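Local coordinates for protein cellulase (Soil metagenome, PDB 5I2U) that probably hydrolyses the beta-1,4-glucosidic bonds of cellulose, as a halotolerant glycoside hydrolase of family 5 with a TIM-barrel fold, at residues 68-73 / 294-299; 281-286 / 316-321. All blocks are in the same frame, centred on the assembly; numbering follows the deposited sequence.

Contact 1 (68-73 / 294-299)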
loop_
_atom_site.group_PDB
_atom_site.type_symbol
_atom_site.label_atom_id
_atom_site.label_comp_id
_atom_site.label_asym_id
_atom_site.label_seq_id
_atom_site.Cartn_x
_atom_site.Cartn_y
_atom_site.Cartn_z
ATOM N N PRO A 68 13.066 -4.492 -9.898
ATOM C CA PRO A 68 13.911 -4.627 -8.714
ATOM C C PRO A 68 14.959 -3.536 -8.520
ATOM O O PRO A 68 15.405 -3.344 -7.391
ATOM C CB PRO A 68 14.619 -5.955 -8.940
ATOM C CG PRO A 68 14.717 -6.060 -10.430
ATOM C CD PRO A 68 13.371 -5.541 -10.891
ATOM N N ARG A 69 15.353 -2.827 -9.573
ATOM C CA ARG A 69 16.405 -1.813 -9.459
ATOM C C ARG A 69 16.044 -0.671 -8.500
ATOM O O ARG A 69 16.923 -0.096 -7.847
ATOM C CB ARG A 69 16.852 -1.306 -10.851
ATOM C CG ARG A 69 15.982 -0.274 -11.546
ATOM C CD ARG A 69 16.380 -0.130 -13.020
ATOM N NE ARG A 69 15.663 0.963 -13.696
ATOM C CZ ARG A 69 16.061 2.238 -13.765
ATOM N NH1 ARG A 69 17.195 2.651 -13.192
ATOM N NH2 ARG A 69 15.314 3.122 -14.424
ATOM N N PHE A 70 14.753 -0.383 -8.356
ATOM C CA PHE A 70 14.311 0.670 -7.429
ATOM C C PHE A 70 14.224 0.242 -5.962
ATOM O O PHE A 70 13.976 1.082 -5.094
ATOM C CB PHE A 70 12.962 1.240 -7.891
ATOM C CG PHE A 70 13.000 1.814 -9.272
ATOM C CD1 PHE A 70 13.750 2.956 -9.536
ATOM C CD2 PHE A 70 12.319 1.207 -10.312
ATOM C CE1 PHE A 70 13.818 3.484 -10.821
ATOM C CE2 PHE A 70 12.380 1.725 -11.593
ATOM C CZ PHE A 70 13.124 2.863 -11.850
ATOM N N TYR A 71 14.404 -1.043 -5.674
ATOM C CA TYR A 71 14.376 -1.536 -4.292
ATOM C C TYR A 71 15.773 -1.357 -3.712
ATOM O O TYR A 71 16.561 -2.300 -3.618
ATOM C CB TYR A 71 13.917 -2.994 -4.244
ATOM C CG TYR A 71 12.420 -3.157 -4.390
ATOM C CD1 TYR A 71 11.777 -2.896 -5.604
ATOM C CD2 TYR A 71 11.646 -3.567 -3.313
ATOM C CE1 TYR A 71 10.398 -3.033 -5.732
ATOM C CE2 TYR A 71 10.273 -3.704 -3.434
ATOM C CZ TYR A 71 9.656 -3.430 -4.638
ATOM O OH TYR A 71 8.289 -3.589 -4.709
ATOM N N ASN A 72 16.058 -0.126 -3.318
ATOM C CA ASN A 72 17.318 0.230 -2.700
ATOM C C ASN A 72 17.137 1.415 -1.743
ATOM O O ASN A 72 16.116 2.107 -1.789
ATOM C CB ASN A 72 18.348 0.549 -3.779
ATOM C CG ASN A 72 18.006 1.809 -4.565
ATOM O OD1 ASN A 72 18.240 2.904 -4.095
ATOM N ND2 ASN A 72 17.473 1.647 -5.776
ATOM N N LYS A 73 18.135 1.657 -0.904
ATOM C CA LYS A 73 17.999 2.640 0.163
ATOM C C LYS A 73 17.880 4.074 -0.336
ATOM O O LYS A 73 17.159 4.879 0.270
ATOM C CB LYS A 73 19.139 2.510 1.164
ATOM C CG LYS A 73 19.146 1.153 1.855
ATOM C CD LYS A 73 19.861 1.171 3.191
ATOM C CE LYS A 73 19.686 -0.167 3.886
ATOM N NZ LYS A 73 20.346 -0.188 5.221
ATOM N N SER A 294 3.431 3.867 -14.813
ATOM C CA SER A 294 4.865 3.795 -14.426
ATOM C C SER A 294 5.358 5.219 -14.367
ATOM O O SER A 294 5.352 5.917 -15.384
ATOM C CB SER A 294 5.697 2.990 -15.439
ATOM O OG SER A 294 5.812 1.627 -15.055
ATOM N N MET A 295 5.771 5.668 -13.189
ATOM C CA MET A 295 6.034 7.112 -12.959
ATOM C C MET A 295 7.332 7.668 -13.565
ATOM O O MET A 295 7.468 8.891 -13.671
ATOM C CB MET A 295 6.038 7.400 -11.462
ATOM C CG MET A 295 4.690 7.194 -10.794
ATOM S SD MET A 295 4.781 7.219 -8.990
ATOM C CE MET A 295 3.124 6.642 -8.607
ATOM N N LEU A 296 8.283 6.795 -13.921
ATOM C CA LEU A 296 9.635 7.220 -14.333
ATOM C C LEU A 296 10.007 6.754 -15.737
ATOM O O LEU A 296 9.540 5.729 -16.199
ATOM C CB LEU A 296 10.672 6.658 -13.360
ATOM C CG LEU A 296 10.510 7.018 -11.879
ATOM C CD1 LEU A 296 11.437 6.156 -11.025
ATOM C CD2 LEU A 296 10.770 8.498 -11.651
ATOM N N LEU A 297 10.871 7.512 -16.401
ATOM C CA LEU A 297 11.497 7.055 -17.649
ATOM C C LEU A 297 12.610 6.043 -17.343
ATOM O O LEU A 297 13.236 6.129 -16.294
ATOM C CB LEU A 297 12.106 8.221 -18.422
ATOM C CG LEU A 297 11.155 9.280 -18.956
ATOM C CD1 LEU A 297 11.947 10.285 -19.779
ATOM C CD2 LEU A 297 10.038 8.676 -19.799
ATOM N N PRO A 298 12.848 5.076 -18.253
ATOM C CA PRO A 298 13.936 4.105 -18.062
ATOM C C PRO A 298 15.313 4.715 -17.828
ATOM O O PRO A 298 16.116 4.126 -17.140
ATOM C CB PRO A 298 13.906 3.299 -19.362
ATOM C CG PRO A 298 12.452 3.314 -19.735
ATOM C CD PRO A 298 11.932 4.655 -19.335
ATOM N N ARG A 299 15.554 5.895 -18.390
ATOM C CA ARG A 299 16.796 6.634 -18.197
ATOM C C ARG A 299 17.076 7.008 -16.755
ATOM O O ARG A 299 18.225 7.228 -16.398
ATOM C CB ARG A 299 16.772 7.907 -19.047
ATOM C CG ARG A 299 18.041 8.747 -18.978
ATOM C CD ARG A 299 18.150 9.663 -20.179
ATOM N NE ARG A 299 16.932 10.441 -20.392
ATOM C CZ ARG A 299 16.639 11.606 -19.809
ATOM N NH1 ARG A 299 17.483 12.184 -18.950
ATOM N NH2 ARG A 299 15.479 12.197 -20.089
#

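Contact 2 (281-286 / 316-321)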
loop_
_atom_site.group_PDB
_atom_site.type_symbol
_atom_site.label_atom_id
_atom_site.label_comp_id
_atom_site.label_asym_id
_atom_site.label_seq_id
_atom_site.Cartn_x
_atom_site.Cartn_y
_atom_site.Cartn_z
ATOM N N TRP A 281 -3.438 7.240 1.502
ATOM C CA TRP A 281 -3.299 6.754 0.112
ATOM C C TRP A 281 -1.867 6.574 -0.393
ATOM O O TRP A 281 -0.961 7.288 0.002
ATOM C CB TRP A 281 -4.124 7.595 -0.874
ATOM C CG TRP A 281 -3.919 9.061 -0.834
ATOM C CD1 TRP A 281 -4.616 9.961 -0.082
ATOM C CD2 TRP A 281 -2.972 9.823 -1.595
ATOM N NE1 TRP A 281 -4.153 11.239 -0.308
ATOM C CE2 TRP A 281 -3.143 11.188 -1.233
ATOM C CE3 TRP A 281 -1.985 9.489 -2.542
ATOM C CZ2 TRP A 281 -2.377 12.221 -1.795
ATOM C CZ3 TRP A 281 -1.210 10.518 -3.106
ATOM C CH2 TRP A 281 -1.415 11.869 -2.726
ATOM N N VAL A 282 -1.700 5.594 -1.267
ATOM C CA VAL A 282 -0.410 5.234 -1.843
ATOM C C VAL A 282 -0.571 5.115 -3.358
ATOM O O VAL A 282 -1.359 4.291 -3.856
ATOM C CB VAL A 282 0.116 3.913 -1.255
ATOM C CG1 VAL A 282 1.593 3.721 -1.574
ATOM C CG2 VAL A 282 -0.096 3.872 0.263
ATOM N N ALA A 283 0.184 5.934 -4.092
ATOM C CA ALA A 283 0.099 5.952 -5.563
ATOM C C ALA A 283 1.019 4.896 -6.202
ATOM O O ALA A 283 2.151 4.701 -5.739
ATOM C CB ALA A 283 0.424 7.336 -6.084
ATOM N N TRP A 284 0.532 4.257 -7.273
ATOM C CA TRP A 284 1.234 3.178 -8.030
ATOM C C TRP A 284 1.575 3.621 -9.470
ATOM O O TRP A 284 0.697 4.171 -10.138
ATOM C CB TRP A 284 0.294 1.983 -8.100
ATOM C CG TRP A 284 0.734 0.784 -8.906
ATOM C CD1 TRP A 284 0.596 0.598 -10.257
ATOM C CD2 TRP A 284 1.360 -0.396 -8.401
ATOM N NE1 TRP A 284 1.116 -0.614 -10.623
ATOM C CE2 TRP A 284 1.586 -1.252 -9.506
ATOM C CE3 TRP A 284 1.783 -0.805 -7.127
ATOM C CZ2 TRP A 284 2.191 -2.512 -9.370
ATOM C CZ3 TRP A 284 2.372 -2.056 -6.991
ATOM C CH2 TRP A 284 2.562 -2.901 -8.109
ATOM N N SER A 285 2.781 3.397 -10.012
ATOM C CA SER A 285 3.930 2.734 -9.386
ATOM C C SER A 285 5.221 3.435 -9.754
ATOM O O SER A 285 5.365 3.992 -10.873
ATOM C CB SER A 285 4.055 1.262 -9.821
ATOM O OG SER A 285 4.117 1.103 -11.226
ATOM N N VAL A 286 6.179 3.331 -8.834
ATOM C CA VAL A 286 7.541 3.833 -9.046
ATOM C C VAL A 286 8.255 2.758 -9.850
ATOM O O VAL A 286 8.856 1.833 -9.298
ATOM C CB VAL A 286 8.286 4.103 -7.729
ATOM C CG1 VAL A 286 9.675 4.634 -8.008
ATOM C CG2 VAL A 286 7.505 5.078 -6.853
ATOM N N LYS A 316 4.938 13.222 -12.317
ATOM C CA LYS A 316 4.799 14.616 -11.920
ATOM C C LYS A 316 3.528 14.864 -11.102
ATOM O O LYS A 316 3.564 15.561 -10.076
ATOM C CB LYS A 316 4.814 15.533 -13.153
ATOM C CG LYS A 316 6.161 15.639 -13.855
ATOM C CD LYS A 316 6.088 16.638 -15.006
ATOM C CE LYS A 316 7.441 16.900 -15.653
ATOM N NZ LYS A 316 7.822 15.800 -16.590
ATOM N N LEU A 317 2.413 14.326 -11.585
ATOM C CA LEU A 317 1.131 14.463 -10.915
ATOM C C LEU A 317 1.133 13.812 -9.520
ATOM O O LEU A 317 0.575 14.375 -8.564
ATOM C CB LEU A 317 0.033 13.850 -11.784
ATOM C CG LEU A 317 -1.405 13.928 -11.277
ATOM C CD1 LEU A 317 -1.789 15.371 -10.989
ATOM C CD2 LEU A 317 -2.351 13.316 -12.298
ATOM N N THR A 318 1.769 12.644 -9.409
ATOM C CA THR A 318 1.934 11.960 -8.117
ATOM C C THR A 318 2.828 12.762 -7.160
ATOM O O THR A 318 2.487 12.953 -5.991
ATOM C CB THR A 318 2.529 10.528 -8.291
ATOM O OG1 THR A 318 1.636 9.715 -9.068
ATOM C CG2 THR A 318 2.752 9.856 -6.948
ATOM N N ARG A 319 3.977 13.202 -7.649
ATOM C CA ARG A 319 4.912 13.959 -6.828
ATOM C C ARG A 319 4.244 15.206 -6.285
ATOM O O ARG A 319 4.351 15.490 -5.095
ATOM C CB ARG A 319 6.161 14.327 -7.632
ATOM C CG ARG A 319 7.237 15.037 -6.838
ATOM C CD ARG A 319 8.483 15.271 -7.671
ATOM N NE ARG A 319 9.444 16.108 -6.959
ATOM C CZ ARG A 319 9.359 17.438 -6.844
ATOM N NH1 ARG A 319 8.347 18.134 -7.391
ATOM N NH2 ARG A 319 10.303 18.085 -6.183
ATOM N N ASN A 320 3.571 15.946 -7.161
ATOM C CA ASN A 320 2.895 17.182 -6.763
ATOM C C ASN A 320 1.775 16.918 -5.788
ATOM O O ASN A 320 1.658 17.627 -4.792
ATOM C CB ASN A 320 2.344 17.959 -7.970
ATOM C CG ASN A 320 3.439 18.557 -8.838
ATOM O OD1 ASN A 320 4.513 18.915 -8.362
ATOM N ND2 ASN A 320 3.166 18.664 -10.122
ATOM N N SER A 321 0.971 15.899 -6.077
ATOM C CA SER A 321 -0.121 15.491 -5.199
ATOM C C SER A 321 0.376 15.199 -3.794
ATOM O O SER A 321 -0.222 15.643 -2.811
ATOM C CB SER A 321 -0.846 14.245 -5.754
ATOM O OG SER A 321 -1.731 14.563 -6.820
#

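Contact 1 (68-73 / 294-299)
Arg-69 and Phe-70 meet Leu-296 and Pro-298 at the C-terminal end of the TIM barrel, which holds the active site in this fold. Residues 68-73 lie in the loop after the first barrel strand, 57-61, and residues 294-299 in that after the last, 281-286. Arg-69 CA lies 10.7 Å from Pro-298 CA. The side chains of Arg-69, Phe-70 and Leu-296 span the gap, and Pro-298 presents its carbonyl O.

Arg-69 does most of the reaching, its CB pointing toward the other loop. CG sits between the backbone N and the carbonyl carbon (chi1 80°) and lies over the centre of the Phe-70 ring, 4.0 Å above its plane. From CG to NE the chain is extended and carries the guanidinium across to residues 294-299. NE bonds to a glycerol, probably from the crystallisation liquor, and NH1 to Ala-300 O. Arg-69 NH2 forms a salt bridge with Asp-288. Arg-69 NH2 also lies 3.0 Å from Pro-298 O, at too poor an angle for a hydrogen bond. Phe-70 CZ lies over one face of the guanidinium, offset toward its rim.

Asn-72 is the N-cap of helix 73-81. OD1 caps Ala-75 N, and ND2 donates to Arg-69 O and Ala-302 O. Phe-70 and Leu-296, both buried, approach from opposite directions. Leu-296 CD1 meets the ring obliquely, 3.6 Å from Phe-70 CE1 and 3.8 Å from Phe-70 CZ.

Contact 2 (281-286 / 316-321)
Ala-283 and Thr-318 meet methyl to methyl where the last strand of the TIM barrel packs against helix 313-325. This is the strand-to-helix layer of the barrel wall. Ala-283 CB points at the helix and lies 3.5 Å from Thr-318 CG2. Thr-318 holds CG2 anti to its backbone N, which turns this methyl to the strand. Its hydroxyl OG1 lies beside the backbone N and bonds back to the carbonyl O of Trp-314, one turn earlier.

Two residues back along the strand, Trp-281 also points at the helix. The far corner of its indole, CH2, meets Ser-321 CB obliquely at 3.9 Å. The carbonyl carbon of Ser-321 lies at the ring edge, in its plane. The indole therefore brings its six-membered ring to the helix, while NE1 bonds to Glu-275.

Ser-321 OG is 2.9 Å from Leu-317 O and donates to it, tilted 31° from the carbonyl plane, while it accepts from Trp-267 NE1. Ser-321 N reaches Leu-317 O from the opposite face. With these polar atoms satisfied within helix 313-325 or by helix 264-276, carbon packing and shape hold the strand to the helix, without a directional bond between them.

Both contacts involve the last barrel strand or the loop that follows it. Contact 2 lies nearer the centre of the chain and is buried. The centre of contact 1 lies about 17 Å from the centre of the chain, and this contact is only partly buried, running from an apolar pair to an exposed proline. Their chemistry follows their place: carbon packing in the barrel wall, and a mixture of carbon packing and a charged arginine head between the loops. Met-295 joins the two. Met-295 N lies 2.9 Å from Ser-285 O, a probable hydrogen bond. Met-295 CE packs 3.4 Å from Thr-318 OG1, at the strand-helix layer.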